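Local coordinates for protein enoyl-CoA hydratase (Mycobacterium thermoresistibile, PDB 3T3W) that probably hydrates the double bond of enoyl-CoA thioesters in lipid metabolism, at residues W113-K118 with A231-L236; I22-D25 with I30-I33; V65-L70 with E216-P221. One frame throughout, in Å; residues are numbered along the deposited sequence.

Contact 1 (W113-K118 with A231-L236). With EDO (1,2-ethanediol), chain H.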
# COMPACT_ATOMS: atom_id res chain seq x y z
N TRP F 113 -23.23 -2.19 -0.74
CA TRP F 113 -23.93 -1.13 0.01
C TRP F 113 -22.99 0.02 0.39
O TRP F 113 -23.34 1.21 0.29
CB TRP F 113 -24.57 -1.70 1.25
CG TRP F 113 -25.47 -2.86 0.96
CD1 TRP F 113 -26.15 -3.16 -0.22
CD2 TRP F 113 -25.77 -3.95 1.88
NE1 TRP F 113 -26.86 -4.36 -0.09
CE2 TRP F 113 -26.68 -4.86 1.17
CE3 TRP F 113 -25.39 -4.25 3.18
CZ2 TRP F 113 -27.15 -6.03 1.76
CZ3 TRP F 113 -25.87 -5.42 3.76
CH2 TRP F 113 -26.74 -6.29 3.06
N ARG F 114 -21.79 -0.35 0.84
CA ARG F 114 -20.74 0.59 1.16
C ARG F 114 -20.52 1.59 0.02
O ARG F 114 -20.28 2.79 0.29
CB ARG F 114 -19.45 -0.16 1.52
CG ARG F 114 -18.29 0.71 2.00
CD ARG F 114 -17.30 1.01 0.88
NE ARG F 114 -16.07 1.59 1.43
CZ ARG F 114 -15.01 1.94 0.69
NH1 ARG F 114 -15.05 1.79 -0.65
NH2 ARG F 114 -13.93 2.42 1.30
N ASN F 115 -20.57 1.10 -1.21
CA ASN F 115 -20.24 1.88 -2.40
C ASN F 115 -21.41 2.60 -3.07
O ASN F 115 -21.21 3.32 -4.07
CB ASN F 115 -19.48 1.00 -3.40
CG ASN F 115 -18.09 0.66 -2.90
OD1 ASN F 115 -17.36 1.56 -2.46
ND2 ASN F 115 -17.70 -0.63 -2.98
N VAL F 116 -22.63 2.42 -2.56
CA VAL F 116 -23.75 3.13 -3.16
C VAL F 116 -23.46 4.64 -3.12
O VAL F 116 -23.08 5.15 -2.07
CB VAL F 116 -25.10 2.78 -2.47
CG1 VAL F 116 -26.21 3.78 -2.83
CG2 VAL F 116 -25.50 1.34 -2.79
N PRO F 117 -23.61 5.36 -4.25
CA PRO F 117 -23.09 6.74 -4.33
C PRO F 117 -24.04 7.81 -3.81
O PRO F 117 -24.18 8.86 -4.44
CB PRO F 117 -22.81 6.89 -5.82
CG PRO F 117 -23.89 6.08 -6.45
CD PRO F 117 -23.97 4.85 -5.59
N LYS F 118 -24.70 7.53 -2.69
CA LYS F 118 -25.57 8.46 -1.98
C LYS F 118 -25.26 8.29 -0.49
O LYS F 118 -24.87 7.20 -0.07
CB LYS F 118 -27.04 8.09 -2.19
CG LYS F 118 -27.48 8.11 -3.64
CD LYS F 118 -28.96 7.84 -3.79
CE LYS F 118 -29.31 7.87 -5.26
NZ LYS F 118 -30.77 7.65 -5.53
N ALA F 231 -14.44 10.87 -1.94
CA ALA F 231 -13.19 11.37 -1.36
C ALA F 231 -12.77 10.53 -0.15
O ALA F 231 -11.61 10.09 -0.03
CB ALA F 231 -13.33 12.87 -0.99
N VAL F 232 -13.70 10.31 0.77
CA VAL F 232 -13.35 9.55 1.98
C VAL F 232 -13.14 8.06 1.68
O VAL F 232 -12.18 7.46 2.13
CB VAL F 232 -14.42 9.78 3.06
CG1 VAL F 232 -14.22 8.88 4.29
CG2 VAL F 232 -14.43 11.28 3.47
N ASN F 233 -14.06 7.47 0.95
CA ASN F 233 -14.02 6.03 0.65
C ASN F 233 -12.80 5.66 -0.21
O ASN F 233 -12.20 4.60 0.00
CB ASN F 233 -15.32 5.52 0.02
CG ASN F 233 -16.41 5.28 1.04
OD1 ASN F 233 -16.21 5.51 2.22
ND2 ASN F 233 -17.60 4.83 0.60
N GLN F 234 -12.43 6.51 -1.14
CA GLN F 234 -11.25 6.29 -1.96
C GLN F 234 -9.97 6.47 -1.13
O GLN F 234 -9.01 5.72 -1.30
CB GLN F 234 -11.24 7.21 -3.21
CG GLN F 234 -9.97 7.17 -4.00
CD GLN F 234 -9.66 5.80 -4.63
OE1 GLN F 234 -10.44 4.86 -4.54
NE2 GLN F 234 -8.50 5.71 -5.27
N THR F 235 -9.94 7.45 -0.21
CA THR F 235 -8.84 7.55 0.74
C THR F 235 -8.68 6.21 1.51
O THR F 235 -7.59 5.69 1.60
CB THR F 235 -9.00 8.73 1.72
OG1 THR F 235 -8.89 9.96 0.98
CG2 THR F 235 -7.90 8.72 2.79
N LEU F 236 -9.78 5.66 2.01
CA LEU F 236 -9.77 4.35 2.70
C LEU F 236 -9.28 3.22 1.81
O LEU F 236 -8.44 2.40 2.22
CB LEU F 236 -11.15 4.02 3.27
CG LEU F 236 -11.63 4.87 4.43
CD1 LEU F 236 -13.09 4.61 4.79
CD2 LEU F 236 -10.75 4.71 5.67
C1 EDO H . -17.75 4.73 7.28
O1 EDO H . -18.06 5.99 6.75
C2 EDO H . -16.54 4.16 6.60
O2 EDO H . -16.90 3.89 5.23
O HOH W 1 -19.71 3.91 2.75
O HOH W 2 -17.47 4.28 -2.30

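Contact 2 (I22-D25 with I30-I33)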
# COMPACT_ATOMS: atom_id res chain seq x y z
N ILE F 22 -38.59 -6.79 4.94
CA ILE F 22 -38.03 -5.42 4.78
C ILE F 22 -39.17 -4.46 4.45
O ILE F 22 -39.96 -4.73 3.52
CB ILE F 22 -36.99 -5.35 3.64
CG1 ILE F 22 -35.81 -6.30 3.90
CG2 ILE F 22 -36.49 -3.89 3.43
CD1 ILE F 22 -35.04 -6.02 5.20
N ASP F 23 -39.29 -3.36 5.20
CA ASP F 23 -40.19 -2.27 4.85
C ASP F 23 -39.39 -1.19 4.14
O ASP F 23 -38.24 -0.98 4.46
CB ASP F 23 -40.86 -1.71 6.10
CG ASP F 23 -42.03 -2.53 6.54
OD1 ASP F 23 -42.82 -2.94 5.66
OD2 ASP F 23 -42.18 -2.76 7.76
N TYR F 24 -40.00 -0.54 3.16
CA TYR F 24 -39.31 0.45 2.34
C TYR F 24 -40.23 1.62 2.11
O TYR F 24 -41.37 1.44 1.66
CB TYR F 24 -38.92 -0.18 1.01
CG TYR F 24 -38.19 0.70 0.05
CD1 TYR F 24 -36.83 0.85 0.13
CD2 TYR F 24 -38.85 1.36 -0.97
CE1 TYR F 24 -36.14 1.64 -0.78
CE2 TYR F 24 -38.18 2.16 -1.88
CZ TYR F 24 -36.82 2.30 -1.78
OH TYR F 24 -36.17 3.14 -2.66
N ASP F 25 -39.75 2.83 2.38
CA ASP F 25 -40.58 4.06 2.23
C ASP F 25 -39.70 5.11 1.59
O ASP F 25 -38.56 5.27 2.01
CB ASP F 25 -41.03 4.61 3.60
CG ASP F 25 -41.63 6.04 3.52
OD1 ASP F 25 -42.80 6.06 3.12
OD2 ASP F 25 -40.97 7.12 3.79
N ILE F 30 -35.82 10.93 1.07
CA ILE F 30 -35.16 9.95 1.99
C ILE F 30 -35.80 8.61 1.71
O ILE F 30 -37.02 8.50 1.74
CB ILE F 30 -35.39 10.34 3.47
CG1 ILE F 30 -34.79 11.71 3.78
CG2 ILE F 30 -34.76 9.26 4.39
CD1 ILE F 30 -35.26 12.31 5.09
N ALA F 31 -34.99 7.58 1.46
CA ALA F 31 -35.46 6.19 1.42
C ALA F 31 -35.17 5.60 2.77
O ALA F 31 -34.00 5.53 3.18
CB ALA F 31 -34.71 5.38 0.36
N THR F 32 -36.22 5.17 3.46
CA THR F 32 -36.05 4.52 4.75
C THR F 32 -36.26 3.01 4.58
O THR F 32 -37.36 2.56 4.15
CB THR F 32 -37.04 5.07 5.79
OG1 THR F 32 -36.87 6.50 5.86
CG2 THR F 32 -36.78 4.42 7.14
N ILE F 33 -35.20 2.26 4.87
CA ILE F 33 -35.19 0.81 4.76
C ILE F 33 -35.25 0.27 6.19
O ILE F 33 -34.34 0.52 7.00
CB ILE F 33 -33.88 0.30 4.10
CG1 ILE F 33 -33.67 0.92 2.71
CG2 ILE F 33 -33.85 -1.23 4.05
CD1 ILE F 33 -32.34 0.63 2.02
O HOH W 3 -38.31 7.91 4.12

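Contact 3 (V65-L70 with E216-P221)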
# COMPACT_ATOMS: atom_id res chain seq x y z
N VAL F 65 -34.44 9.92 -4.60
CA VAL F 65 -33.85 9.64 -3.28
C VAL F 65 -32.50 10.30 -3.26
O VAL F 65 -31.67 10.02 -4.14
CB VAL F 65 -33.66 8.13 -3.07
CG1 VAL F 65 -32.84 7.81 -1.79
CG2 VAL F 65 -35.05 7.48 -2.97
N SER F 66 -32.25 11.10 -2.22
CA SER F 66 -30.91 11.71 -1.99
C SER F 66 -30.14 11.04 -0.84
O SER F 66 -28.90 11.02 -0.87
CB SER F 66 -31.01 13.20 -1.67
OG SER F 66 -31.46 13.96 -2.79
N VAL F 67 -30.86 10.51 0.15
CA VAL F 67 -30.24 9.90 1.35
C VAL F 67 -30.98 8.62 1.71
O VAL F 67 -32.21 8.54 1.59
CB VAL F 67 -30.29 10.89 2.55
CG1 VAL F 67 -29.68 10.32 3.84
CG2 VAL F 67 -29.55 12.20 2.21
N ILE F 68 -30.23 7.65 2.21
CA ILE F 68 -30.74 6.37 2.64
C ILE F 68 -30.60 6.28 4.14
O ILE F 68 -29.52 6.55 4.71
CB ILE F 68 -29.96 5.22 1.98
CG1 ILE F 68 -30.14 5.30 0.45
CG2 ILE F 68 -30.38 3.86 2.58
CD1 ILE F 68 -29.20 4.46 -0.42
N VAL F 69 -31.69 5.89 4.79
CA VAL F 69 -31.70 5.58 6.20
C VAL F 69 -31.97 4.09 6.40
O VAL F 69 -32.96 3.58 5.87
CB VAL F 69 -32.75 6.42 6.98
CG1 VAL F 69 -32.91 5.89 8.44
CG2 VAL F 69 -32.40 7.90 6.95
N LEU F 70 -31.11 3.41 7.16
CA LEU F 70 -31.30 2.00 7.54
C LEU F 70 -31.64 1.95 9.03
O LEU F 70 -30.88 2.46 9.87
CB LEU F 70 -30.05 1.17 7.28
CG LEU F 70 -30.12 -0.30 7.73
CD1 LEU F 70 -31.11 -1.05 6.82
CD2 LEU F 70 -28.69 -0.86 7.69
N GLU F 216 -31.38 17.20 6.61
CA GLU F 216 -30.40 18.23 6.46
C GLU F 216 -29.46 17.89 5.29
O GLU F 216 -29.20 18.74 4.44
CB GLU F 216 -29.67 18.41 7.78
CG GLU F 216 -28.33 19.09 7.73
CD GLU F 216 -27.62 18.96 9.05
OE1 GLU F 216 -28.19 18.27 9.92
OE2 GLU F 216 -26.52 19.54 9.23
N ILE F 217 -29.02 16.64 5.22
CA ILE F 217 -28.13 16.20 4.16
C ILE F 217 -28.82 16.19 2.79
O ILE F 217 -28.19 16.51 1.78
CB ILE F 217 -27.54 14.82 4.50
CG1 ILE F 217 -26.67 14.97 5.74
CG2 ILE F 217 -26.76 14.29 3.29
CD1 ILE F 217 -26.14 13.65 6.33
N ALA F 218 -30.10 15.87 2.78
CA ALA F 218 -30.87 15.76 1.52
C ALA F 218 -31.11 17.13 0.86
O ALA F 218 -31.51 17.18 -0.29
CB ALA F 218 -32.18 15.06 1.75
N LYS F 219 -30.78 18.21 1.55
CA LYS F 219 -30.76 19.55 0.93
C LYS F 219 -29.56 19.81 0.00
O LYS F 219 -29.58 20.77 -0.79
CB LYS F 219 -30.83 20.62 2.03
CG LYS F 219 -32.12 20.51 2.83
CD LYS F 219 -32.62 21.80 3.44
CE LYS F 219 -32.20 22.00 4.89
NZ LYS F 219 -32.94 23.16 5.49
N MET F 220 -28.51 19.00 0.10
CA MET F 220 -27.27 19.26 -0.60
C MET F 220 -27.31 18.73 -2.03
O MET F 220 -28.06 17.80 -2.33
CB MET F 220 -26.08 18.62 0.12
CG MET F 220 -26.00 19.03 1.57
SD MET F 220 -25.51 20.79 1.67
CE MET F 220 -26.07 21.08 3.36
N PRO F 221 -26.47 19.30 -2.91
CA PRO F 221 -26.41 18.81 -4.28
C PRO F 221 -25.91 17.35 -4.34
O PRO F 221 -24.89 17.02 -3.72
CB PRO F 221 -25.41 19.75 -4.97
CG PRO F 221 -25.35 20.96 -4.08
CD PRO F 221 -25.53 20.41 -2.70
O HOH W 4 -30.45 16.43 -2.40

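Contact 1 (W113-K118 with A231-L236)
Arg114, in the last turns of helix 95-115, lays its guanidinium flat over the side-chain amide of Asn233 on helix 222-239. The two planes lie 3° apart, and Asn233 CG sits over the centre of the guanidinium, 3.6 Å from Arg114 CZ, so this is a true stack of two flat polar groups. The bend at chi2 (-98°) turns the otherwise extended arginine chain onto the amide. Its far end then hydrogen-bonds the backbone: Arg114 NH2 reaches Asn233 O at 3.1 Å, but the N-H...O angle of 137° and the tilt of the acceptor from the guanidinium plane make this a bent bond. Leu236 CB fills the edge beside the same nitrogen, 3.8 Å from Arg114 NH2. Arg114 NH1 forms a salt bridge with Asp237 and also donates to Asn115 OD1 at 2.9 Å, which helps fix the rotation of the group.

Asn115 follows, and a water bridges its OD1 (2.7 Å from the water) to Asn233 ND2. A second water links the same ND2 to Arg114 O, so the Asn233 amide is tied through solvent to Arg114 and Asn115. Asn233 OD1 is hydrogen-bonded to Lys177 NZ of the second subunit; 1,2-ethanediol, probably from the crystallisation liquor, adds a weak bond.

Val116 O and Lys118 O both accept from Lys229 of helix 222-239. The helices are thus joined by a guanidinium-amide stack and waters rather than apolar packing. Helix 222-239 also packs on the second subunit, Leu236 on its Pro173. Helix 241-263 adds Phe241 against Arg114 and Leu236, while Trp113 and Val116 pack on helix 46-61.

Contact 2 (I22-D25 with I30-I33)
Tyr24 and Ile33 face each other as a non-hydrogen-bonded antiparallel pair, their CA atoms 4.8 Å apart, and the tyrosine side chain can be followed outward along the neighbouring strand. From CB, the ring carbon CG is set trans to the backbone N (chi1 -179°), which leads the ring along strand 30-35. Its first ortho carbon, CD1, lies 4.1 Å from Ile33 CG1, and that methylene comes in at the ring edge, near its plane. One atom further, CE1 approaches the methyl of Ala31, and at the tip Tyr24 OH is 4.0 Å from Ala31 CB. The ring thus spans from Ile33 to Ala31, two residues along one strand and on the same face of the sheet. Beside it Ile22 extends the apolar patch, its CG2 meeting Ile33 CG2 at 3.8 Å.

The backbone evidence for the register comes from the next pair. Asp25 and Thr32 exchange two hydrogen bonds, Asp25 N to Thr32 O at 3.0 Å and Thr32 N to Asp25 O at 2.8 Å, the latter straighter (162° at the hydrogen). CA-H...O contacts supplement them, including Tyr24 CA to Thr32 O. On the face that carries Asp25 and Thr32, one water joins Asp25 OD2, Thr32 OG1 and the backbone Ile30 O, with Asp25 OD2 at 2.8 Å from it. The same carboxylate oxygen is hydrogen-bonded to Ser27 OG, at the end of strand 22-27 next to the turn.

The strands form a beta hairpin, running at 168° to each other. Strand 22-27 is an outermost strand of the six-stranded sheet within the chain, and strand 30-35 is hydrogen-bonded to strand 67-72 on its other edge. Helix 46-61 covers the Tyr24 face, where Arg58 makes a cation-pi contact with the ring; helix 206-217 lies against Ile30 and Thr32.

Contact 3 (V65-L70 with E216-P221)
With chi1 at 179°, Val67 directs CG1 trans to its backbone N and leaves CG2 opposite the carbonyl carbon; in Ile217, chi1 of -64° places the CG2 methyl trans to N. These two methyls meet: Val67 CG2 lies 3.6 Å from Ile217 CG2, the side chains crossing at about a right angle. Val67 CG2 also touches the next residue, 3.9 Å from Ala218 CB, so it sits against two successive residues of the chain. Ser66 closes the patch from the other end, its CB 4.1 Å from Ala218 CB.

Polar groups are joined through one water. Ser66 OG donates to it at 2.7 Å, and it donates in turn to Ala218 O and Met220 O (2.8 Å), linking two carbonyls of the type I turn from Ile217 to Met220. Arg29 NE also bonds to Ser66 OG. Ile217 and Met220 also pack on Phe181 of the second subunit.

The contact joins the start of strand 67-72 to the end region of helix 206-217, with Pro221 as N-cap of the following helix. It is plain apolar packing, consistent with the crotonase-like fold, in which helices pack on the sheet strands.

The three contacts lie within one subunit, and contacts 2 and 3 share the sheet, where strands 30-35 and 67-72 are neighbours. Their centres are 13 Å apart, and the strands are joined by Ile33 N to Val69 O and Ala31 O to Val69 N, each at 2.8 Å and each a probable hydrogen bond. Contact 3 reaches contact 1, 15 Å away between centres, through Lys118 NZ and Val65 O, 2.9 Å apart, and through Val116 packing on Ile68. Contacts 1 and 2 do not touch, their nearest atoms being about 7 Å apart. Contacts 1 and 3 both meet the second subunit. None of the zinc ligands, Glu102, Glu163, His252 and His256, belongs to these segments.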